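Side-chain contacts in cytochrome P450 (Rhodococcus erythropolis, PDB 3WEC), which belongs to the heme-dependent cytochrome P450 monooxygenases and hydroxylates the quinoline nitrogen of aurachin alkaloids: residues D25-Y30 with R295-A300; A335-D340 with V344-V349. All blocks are in the same frame, centred on the assembly; numbering follows the deposited sequence.

Interaction 1. Residues D25-Y30 with R295-A300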
ATOM      1  N   ASP A  25       0.064  -7.672  17.259  1.00 58.10           N
ATOM      2  CA  ASP A  25      -1.269  -8.239  17.090  1.00 55.43           C
ATOM      3  C   ASP A  25      -2.288  -7.178  17.438  1.00 54.21           C
ATOM      4  O   ASP A  25      -2.439  -6.816  18.600  1.00 55.90           O
ATOM      5  CB  ASP A  25      -1.502  -9.518  17.909  1.00 57.25           C
ATOM      6  CG  ASP A  25      -2.813 -10.218  17.530  1.00 56.06           C
ATOM      7  OD1 ASP A  25      -3.230 -11.142  18.256  1.00 57.76           O
ATOM      8  OD2 ASP A  25      -3.435  -9.831  16.502  1.00 54.11           O
ATOM      9  N   PRO A  26      -2.966  -6.638  16.410  1.00 51.27           N
ATOM     10  CA  PRO A  26      -3.919  -5.577  16.659  1.00 50.81           C
ATOM     11  C   PRO A  26      -5.368  -6.055  16.627  1.00 50.25           C
ATOM     12  O   PRO A  26      -6.258  -5.335  17.081  1.00 50.75           O
ATOM     13  CB  PRO A  26      -3.647  -4.579  15.508  1.00 48.83           C
ATOM     14  CG  PRO A  26      -2.680  -5.229  14.593  1.00 47.57           C
ATOM     15  CD  PRO A  26      -2.532  -6.657  15.005  1.00 48.84           C
ATOM     16  N   TYR A  27      -5.598  -7.256  16.107  1.00 50.14           N
ATOM     17  CA  TYR A  27      -6.958  -7.784  15.891  1.00 50.69           C
ATOM     18  C   TYR A  27      -7.830  -7.954  17.137  1.00 53.36           C
ATOM     19  O   TYR A  27      -8.987  -7.545  17.123  1.00 54.60           O
ATOM     20  CB  TYR A  27      -6.917  -9.052  15.037  1.00 49.97           C
ATOM     21  CG  TYR A  27      -6.142  -8.780  13.779  1.00 48.24           C
ATOM     22  CD1 TYR A  27      -6.725  -8.074  12.720  1.00 45.49           C
ATOM     23  CD2 TYR A  27      -4.803  -9.171  13.674  1.00 48.26           C
ATOM     24  CE1 TYR A  27      -6.007  -7.791  11.578  1.00 44.54           C
ATOM     25  CE2 TYR A  27      -4.066  -8.877  12.536  1.00 47.22           C
ATOM     26  CZ  TYR A  27      -4.671  -8.193  11.489  1.00 45.48           C
ATOM     27  OH  TYR A  27      -3.926  -7.921  10.356  1.00 44.05           O
ATOM     28  N   PRO A  28      -7.291  -8.545  18.219  1.00 55.73           N
ATOM     29  CA  PRO A  28      -8.191  -8.606  19.381  1.00 58.39           C
ATOM     30  C   PRO A  28      -8.624  -7.212  19.844  1.00 59.26           C
ATOM     31  O   PRO A  28      -9.691  -7.085  20.460  1.00 62.43           O
ATOM     32  CB  PRO A  28      -7.347  -9.299  20.470  1.00 60.66           C
ATOM     33  CG  PRO A  28      -6.340 -10.101  19.707  1.00 59.51           C
ATOM     34  CD  PRO A  28      -6.054  -9.325  18.423  1.00 56.57           C
ATOM     35  N   VAL A  29      -7.809  -6.190  19.561  1.00 57.15           N
ATOM     36  CA  VAL A  29      -8.111  -4.818  19.979  1.00 57.79           C
ATOM     37  C   VAL A  29      -9.086  -4.185  18.996  1.00 55.85           C
ATOM     38  O   VAL A  29      -9.951  -3.400  19.387  1.00 56.67           O
ATOM     39  CB  VAL A  29      -6.834  -3.960  20.120  1.00 58.61           C
ATOM     40  CG1 VAL A  29      -7.183  -2.501  20.404  1.00 59.64           C
ATOM     41  CG2 VAL A  29      -5.913  -4.532  21.201  1.00 61.47           C
ATOM     42  N   TYR A  30      -8.922  -4.541  17.719  1.00 52.80           N
ATOM     43  CA  TYR A  30      -9.875  -4.213  16.662  1.00 50.94           C
ATOM     44  C   TYR A  30     -11.222  -4.844  16.973  1.00 52.62           C
ATOM     45  O   TYR A  30     -12.264  -4.277  16.648  1.00 53.76           O
ATOM     46  CB  TYR A  30      -9.395  -4.757  15.308  1.00 48.04           C
ATOM     47  CG  TYR A  30      -8.203  -4.050  14.650  1.00 46.32           C
ATOM     48  CD1 TYR A  30      -7.406  -4.720  13.724  1.00 44.33           C
ATOM     49  CD2 TYR A  30      -7.901  -2.726  14.918  1.00 46.61           C
ATOM     50  CE1 TYR A  30      -6.340  -4.101  13.103  1.00 43.31           C
ATOM     51  CE2 TYR A  30      -6.830  -2.093  14.287  1.00 45.95           C
ATOM     52  CZ  TYR A  30      -6.043  -2.780  13.382  1.00 44.03           C
ATOM     53  OH  TYR A  30      -4.959  -2.141  12.773  1.00 42.32           O
ATOM     54  N   ARG A 295      -7.256  -9.593   2.625  1.00 36.35           N
ATOM     55  CA  ARG A 295      -8.320  -9.372   3.612  1.00 38.81           C
ATOM     56  C   ARG A 295      -7.860  -9.640   5.060  1.00 39.58           C
ATOM     57  O   ARG A 295      -8.050  -8.791   5.932  1.00 39.43           O
ATOM     58  CB  ARG A 295      -9.581 -10.198   3.308  1.00 41.17           C
ATOM     59  CG  ARG A 295     -10.746  -9.794   4.195  1.00 43.40           C
ATOM     60  CD  ARG A 295     -11.859 -10.842   4.254  1.00 47.61           C
ATOM     61  NE  ARG A 295     -11.494 -12.151   4.795  1.00 48.73           N
ATOM     62  CZ  ARG A 295     -11.406 -12.473   6.096  1.00 50.55           C
ATOM     63  NH1 ARG A 295     -11.613 -11.575   7.052  1.00 50.84           N
ATOM     64  NH2 ARG A 295     -11.118 -13.717   6.449  1.00 50.76           N
ATOM     65  N   PHE A 296      -7.296 -10.830   5.284  1.00 40.19           N
ATOM     66  CA  PHE A 296      -6.822 -11.301   6.602  1.00 41.47           C
ATOM     67  C   PHE A 296      -5.613 -10.517   7.095  1.00 39.67           C
ATOM     68  O   PHE A 296      -5.482 -10.262   8.279  1.00 41.90           O
ATOM     69  CB  PHE A 296      -6.461 -12.803   6.522  1.00 41.83           C
ATOM     70  CG  PHE A 296      -6.296 -13.473   7.851  1.00 43.60           C
ATOM     71  CD1 PHE A 296      -7.395 -13.799   8.636  1.00 45.94           C
ATOM     72  CD2 PHE A 296      -5.028 -13.830   8.313  1.00 43.68           C
ATOM     73  CE1 PHE A 296      -7.229 -14.448   9.875  1.00 48.12           C
ATOM     74  CE2 PHE A 296      -4.862 -14.466   9.552  1.00 45.36           C
ATOM     75  CZ  PHE A 296      -5.971 -14.792  10.328  1.00 47.18           C
ATOM     76  N   GLU A 297      -4.690 -10.184   6.199  1.00 37.23           N
ATOM     77  CA  GLU A 297      -3.503  -9.462   6.625  1.00 35.97           C
ATOM     78  C   GLU A 297      -3.173  -8.352   5.620  1.00 33.63           C
ATOM     79  O   GLU A 297      -2.236  -8.488   4.843  1.00 32.88           O
ATOM     80  CB  GLU A 297      -2.301 -10.407   6.789  1.00 36.66           C
ATOM     81  CG  GLU A 297      -2.337 -11.331   8.010  1.00 39.26           C
ATOM     82  CD  GLU A 297      -1.902 -10.671   9.302  1.00 40.55           C
ATOM     83  OE1 GLU A 297      -1.743  -9.433   9.335  1.00 40.04           O
ATOM     84  OE2 GLU A 297      -1.748 -11.391  10.324  1.00 44.13           O
ATOM     85  N   PRO A 298      -3.934  -7.244   5.656  1.00 32.73           N
ATOM     86  CA  PRO A 298      -3.749  -6.187   4.645  1.00 30.58           C
ATOM     87  C   PRO A 298      -2.456  -5.455   4.897  1.00 29.56           C
ATOM     88  O   PRO A 298      -1.992  -5.419   6.034  1.00 31.45           O
ATOM     89  CB  PRO A 298      -4.974  -5.274   4.853  1.00 31.94           C
ATOM     90  CG  PRO A 298      -5.777  -5.881   5.982  1.00 33.65           C
ATOM     91  CD  PRO A 298      -4.889  -6.843   6.712  1.00 33.36           C
ATOM     92  N   PRO A 299      -1.813  -4.919   3.839  1.00 28.28           N
ATOM     93  CA  PRO A 299      -0.528  -4.271   4.128  1.00 26.94           C
ATOM     94  C   PRO A 299      -0.738  -2.867   4.728  1.00 27.91           C
ATOM     95  O   PRO A 299       0.119  -2.372   5.500  1.00 27.92           O
ATOM     96  CB  PRO A 299       0.154  -4.215   2.752  1.00 25.04           C
ATOM     97  CG  PRO A 299      -0.994  -4.164   1.787  1.00 26.39           C
ATOM     98  CD  PRO A 299      -2.112  -4.968   2.395  1.00 26.48           C
ATOM     99  N   ALA A 300      -1.866  -2.238   4.373  1.00 26.66           N
ATOM    100  CA  ALA A 300      -2.261  -0.984   4.973  1.00 28.67           C
ATOM    101  C   ALA A 300      -3.459  -1.202   5.904  1.00 29.96           C
ATOM    102  O   ALA A 300      -4.528  -1.569   5.437  1.00 29.59           O
ATOM    103  CB  ALA A 300      -2.603   0.050   3.906  1.00 27.98           C
TER
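Tyr27 reaches Glu297 with the outer end of its ring, and the contact is easiest to follow outward from Tyr27 CB. That carbon already points at 295-300, and with CG anti to the carbonyl carbon (chi1 -53°) the ring is carried away from its own helix. The first ring atoms still belong to the near side: Tyr27 CD1 lies in the plane of the Tyr30 ring, at its edge, 3.6 Å from Tyr30 CD1. One bond further out the other segment begins. Tyr27 CE1 comes within 4.2 Å of Phe296 O, while Tyr27 CE2 sits 4.0 Å from Glu297 OE1.

The two segments are 265 residues apart in a P450 fold. Tyr27 stands in the first turn of helix 27-36, near the N-terminus. Helix 286-296, the K helix with its ExxR motif, ends just ahead of Glu297. Beyond it the chain runs past Pro299, which touches the heme, to Ala300, which touches the bound quinolone.

At the tip, Tyr27 OH donates to Glu297 OE1 over 2.8 Å. The oxygen lies near the plane of the tyrosine ring, at its edge, but the hydroxyl comes at the carboxylate from above, 62° out of its plane, and the two flat groups stand almost perpendicular. A bend at chi2 (-81°) folds the Glu297 chain so that its carboxylate faces the phenol. Glu297 OE1 also takes a salt bridge from Arg400, its stronger partner, so this buried oxygen is gripped twice. Arg333 makes a cation-pi contact with Tyr27 and hydrogen-bonds Phe296 O. Pro298 CD also packs 3.9 Å from Tyr27 OH.

Interaction 2. Residues A335-D340 with V344-V349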
ATOM      1  N   ALA A 335     -16.070  -8.395   7.067  1.00 58.73           N
ATOM      2  CA  ALA A 335     -16.538  -8.255   5.668  1.00 58.89           C
ATOM      3  C   ALA A 335     -17.171  -9.545   5.107  1.00 61.80           C
ATOM      4  O   ALA A 335     -17.987  -9.495   4.182  1.00 63.79           O
ATOM      5  CB  ALA A 335     -15.424  -7.750   4.761  1.00 53.40           C
ATOM      6  N   VAL A 336     -16.788 -10.680   5.696  1.00 62.25           N
ATOM      7  CA  VAL A 336     -17.262 -12.024   5.337  1.00 64.46           C
ATOM      8  C   VAL A 336     -17.705 -12.766   6.615  1.00 67.61           C
ATOM      9  O   VAL A 336     -17.350 -12.347   7.715  1.00 67.04           O
ATOM     10  CB  VAL A 336     -16.133 -12.840   4.650  1.00 62.01           C
ATOM     11  CG1 VAL A 336     -15.763 -12.253   3.294  1.00 58.87           C
ATOM     12  CG2 VAL A 336     -14.892 -12.916   5.540  1.00 59.79           C
ATOM     13  N   GLU A 337     -18.465 -13.857   6.491  1.00 70.71           N
ATOM     14  CA  GLU A 337     -18.793 -14.686   7.660  1.00 73.67           C
ATOM     15  C   GLU A 337     -17.533 -15.333   8.307  1.00 70.49           C
ATOM     16  O   GLU A 337     -16.554 -15.614   7.609  1.00 67.53           O
ATOM     17  CB  GLU A 337     -19.921 -15.690   7.309  1.00 80.71           C
ATOM     18  CG  GLU A 337     -19.683 -17.173   7.620  1.00 84.42           C
ATOM     19  CD  GLU A 337     -18.638 -17.809   6.697  1.00 82.88           C
ATOM     20  OE1 GLU A 337     -18.189 -17.117   5.747  1.00 79.66           O
ATOM     21  OE2 GLU A 337     -18.249 -18.988   6.924  1.00 84.47           O
ATOM     22  N   ARG A 338     -17.547 -15.531   9.632  1.00 70.58           N
ATOM     23  CA  ARG A 338     -16.366 -16.020  10.389  1.00 67.81           C
ATOM     24  C   ARG A 338     -15.048 -15.349   9.940  1.00 62.81           C
ATOM     25  O   ARG A 338     -14.055 -16.018   9.625  1.00 60.80           O
ATOM     26  CB  ARG A 338     -16.238 -17.548  10.295  1.00 68.91           C
ATOM     27  CG  ARG A 338     -17.394 -18.338  10.889  1.00 73.76           C
ATOM     28  CD  ARG A 338     -17.539 -18.154  12.390  1.00 75.03           C
ATOM     29  NE  ARG A 338     -18.636 -18.975  12.899  1.00 79.88           N
ATOM     30  CZ  ARG A 338     -19.202 -18.837  14.094  1.00 82.94           C
ATOM     31  NH1 ARG A 338     -18.782 -17.894  14.925  1.00 80.99           N
ATOM     32  NH2 ARG A 338     -20.199 -19.649  14.467  1.00 88.00           N
ATOM     33  N   GLY A 339     -15.064 -14.023   9.914  1.00 60.55           N
ATOM     34  CA  GLY A 339     -13.982 -13.238   9.382  1.00 56.19           C
ATOM     35  C   GLY A 339     -12.646 -13.345  10.096  1.00 54.26           C
ATOM     36  O   GLY A 339     -11.643 -12.845   9.584  1.00 50.51           O
ATOM     37  N   ASP A 340     -12.616 -13.974  11.268  1.00 55.66           N
ATOM     38  CA  ASP A 340     -11.345 -14.179  11.968  1.00 54.40           C
ATOM     39  C   ASP A 340     -10.658 -15.484  11.522  1.00 54.23           C
ATOM     40  O   ASP A 340      -9.525 -15.772  11.942  1.00 53.14           O
ATOM     41  CB  ASP A 340     -11.493 -14.080  13.502  1.00 57.36           C
ATOM     42  CG  ASP A 340     -11.531 -12.622  14.007  1.00 57.04           C
ATOM     43  OD1 ASP A 340     -12.363 -12.307  14.863  1.00 61.08           O
ATOM     44  OD2 ASP A 340     -10.744 -11.767  13.566  1.00 54.79           O
ATOM     45  N   VAL A 344      -8.960 -19.828   2.341  1.00 59.68           N
ATOM     46  CA  VAL A 344      -8.653 -19.559   0.940  1.00 60.36           C
ATOM     47  C   VAL A 344      -9.763 -20.120   0.052  1.00 65.15           C
ATOM     48  O   VAL A 344      -9.728 -19.997  -1.180  1.00 65.74           O
ATOM     49  CB  VAL A 344      -7.307 -20.213   0.550  1.00 59.90           C
ATOM     50  CG1 VAL A 344      -7.091 -20.162  -0.941  1.00 58.98           C
ATOM     51  CG2 VAL A 344      -6.146 -19.548   1.262  1.00 54.92           C
ATOM     52  N   THR A 345     -10.759 -20.747   0.660  1.00 69.25           N
ATOM     53  CA  THR A 345     -11.847 -21.274  -0.155  1.00 73.70           C
ATOM     54  C   THR A 345     -13.118 -20.421  -0.134  1.00 75.70           C
ATOM     55  O   THR A 345     -14.096 -20.766  -0.780  1.00 80.64           O
ATOM     56  CB  THR A 345     -12.139 -22.755   0.136  1.00 77.49           C
ATOM     57  OG1 THR A 345     -12.313 -22.933   1.542  1.00 77.33           O
ATOM     58  CG2 THR A 345     -10.980 -23.617  -0.340  1.00 77.19           C
ATOM     59  N   ARG A 346     -13.087 -19.304   0.587  1.00 74.08           N
ATOM     60  CA  ARG A 346     -14.163 -18.305   0.551  1.00 75.47           C
ATOM     61  C   ARG A 346     -14.668 -17.981  -0.862  1.00 78.28           C
ATOM     62  O   ARG A 346     -13.946 -17.377  -1.663  1.00 73.67           O
ATOM     63  CB  ARG A 346     -13.707 -17.010   1.220  1.00 69.15           C
ATOM     64  CG  ARG A 346     -14.146 -16.880   2.657  1.00 68.80           C
ATOM     65  CD  ARG A 346     -13.545 -15.632   3.282  1.00 63.00           C
ATOM     66  NE  ARG A 346     -13.190 -15.843   4.689  1.00 62.67           N
ATOM     67  CZ  ARG A 346     -14.058 -16.122   5.660  1.00 64.21           C
ATOM     68  NH1 ARG A 346     -13.628 -16.277   6.907  1.00 63.50           N
ATOM     69  NH2 ARG A 346     -15.352 -16.231   5.393  1.00 66.65           N
ATOM     70  N   PRO A 347     -15.918 -18.378  -1.162  1.00 84.85           N
ATOM     71  CA  PRO A 347     -16.517 -18.124  -2.466  1.00 88.56           C
ATOM     72  C   PRO A 347     -17.209 -16.758  -2.462  1.00 89.10           C
ATOM     73  O   PRO A 347     -18.415 -16.660  -2.686  1.00 91.73           O
ATOM     74  CB  PRO A 347     -17.525 -19.271  -2.608  1.00 93.67           C
ATOM     75  CG  PRO A 347     -17.807 -19.763  -1.204  1.00 95.06           C
ATOM     76  CD  PRO A 347     -16.861 -19.065  -0.257  1.00 90.79           C
ATOM     77  N   ASP A 348     -16.423 -15.711  -2.237  1.00 85.26           N
ATOM     78  CA  ASP A 348     -16.938 -14.462  -1.680  1.00 87.98           C
ATOM     79  C   ASP A 348     -15.844 -13.386  -1.796  1.00 86.36           C
ATOM     80  O   ASP A 348     -15.752 -12.680  -2.825  1.00 86.02           O
ATOM     81  CB  ASP A 348     -17.353 -14.722  -0.204  1.00 90.73           C
ATOM     82  CG  ASP A 348     -17.892 -13.479   0.528  1.00 89.55           C
ATOM     83  OD1 ASP A 348     -17.367 -12.357   0.363  1.00 82.88           O
ATOM     84  OD2 ASP A 348     -18.835 -13.650   1.327  1.00 93.44           O
ATOM     85  N   VAL A 349     -15.012 -13.290  -0.747  1.00 83.41           N
ATOM     86  CA  VAL A 349     -13.879 -12.317  -0.641  1.00 77.02           C
ATOM     87  C   VAL A 349     -14.216 -10.836  -0.946  1.00 74.55           C
ATOM     88  O   VAL A 349     -13.801 -10.266  -1.967  1.00 75.83           O
ATOM     89  CB  VAL A 349     -12.598 -12.762  -1.398  1.00 73.62           C
ATOM     90  CG1 VAL A 349     -11.423 -11.926  -0.908  1.00 70.28           C
ATOM     91  CG2 VAL A 349     -12.295 -14.245  -1.180  1.00 74.91           C
TER
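Glu337 O is gripped by both terminal nitrogens of Arg346. The shorter bond, 2.6 Å from Arg346 NH2, arrives in the carbonyl plane, although the oxygen is tilted 26° out of the guanidinium plane; the second, 3.1 Å from Arg346 NH1, is weak. This is the meander of the P450 fold, the irregular chain between helix 328-333 and the heme-binding loop. Arg346 NE turns the other way, to a salt bridge with Glu292 of helix 286-296, an arrangement consistent with the Glu-Arg-Arg triad of the family, whose middle member would be Arg295.

The backbone of 335-340 curls round the end of this arginine. Arg338, in a left-handed backbone conformation, offers its O to Arg346 NH1 at 2.8 Å in another weak bond, and Thr341 O accepts a hydrogen bond from the same nitrogen. Glu337 adds its carboxylate: OE1 lies in the guanidinium plane, 3.0 Å from Arg346 NH2, a salt bridge whose hydrogen bond is weak and whose two planes stand 69° apart. Between them, these carbonyls and the two carboxylates fix the rotation of the buried guanidinium.

Val336 covers one face, its CG2 over the centre of the group, 3.3 Å from Arg346 CZ, tight for a methyl against a cation. The other methyl, Val336 CG1, packs against Asp348. A fully extended first torsion (chi1 179°) takes Asp348 CG away from its own N, and Asp348 OD1, weakly bonded to Ser350 N, ends 3.3 Å from Val336 CG1.

How the interactions relate
The two contacts come one after the other along the chain and lie on the same side of its centre, about 15 Å apart between their centres. Helix 286-296 joins them. Its last residues, 295 and 296, open the 295-300 segment of interaction 1, while Arg295 reaches into interaction 2: Arg295 NH1 probably hydrogen-bonds Gly339 O at 2.8 Å, and its guanidinium packs against Val336 CG2. Phe296 meets Asp340 as well, through CE1 and the backbone O. Helix 328-333 adds a second tie, since Arg333 serves Tyr27 and Phe296 as well as Asp340. The N-terminal helix, K helix and meander are thus joined, with interaction 2 farther from the heme.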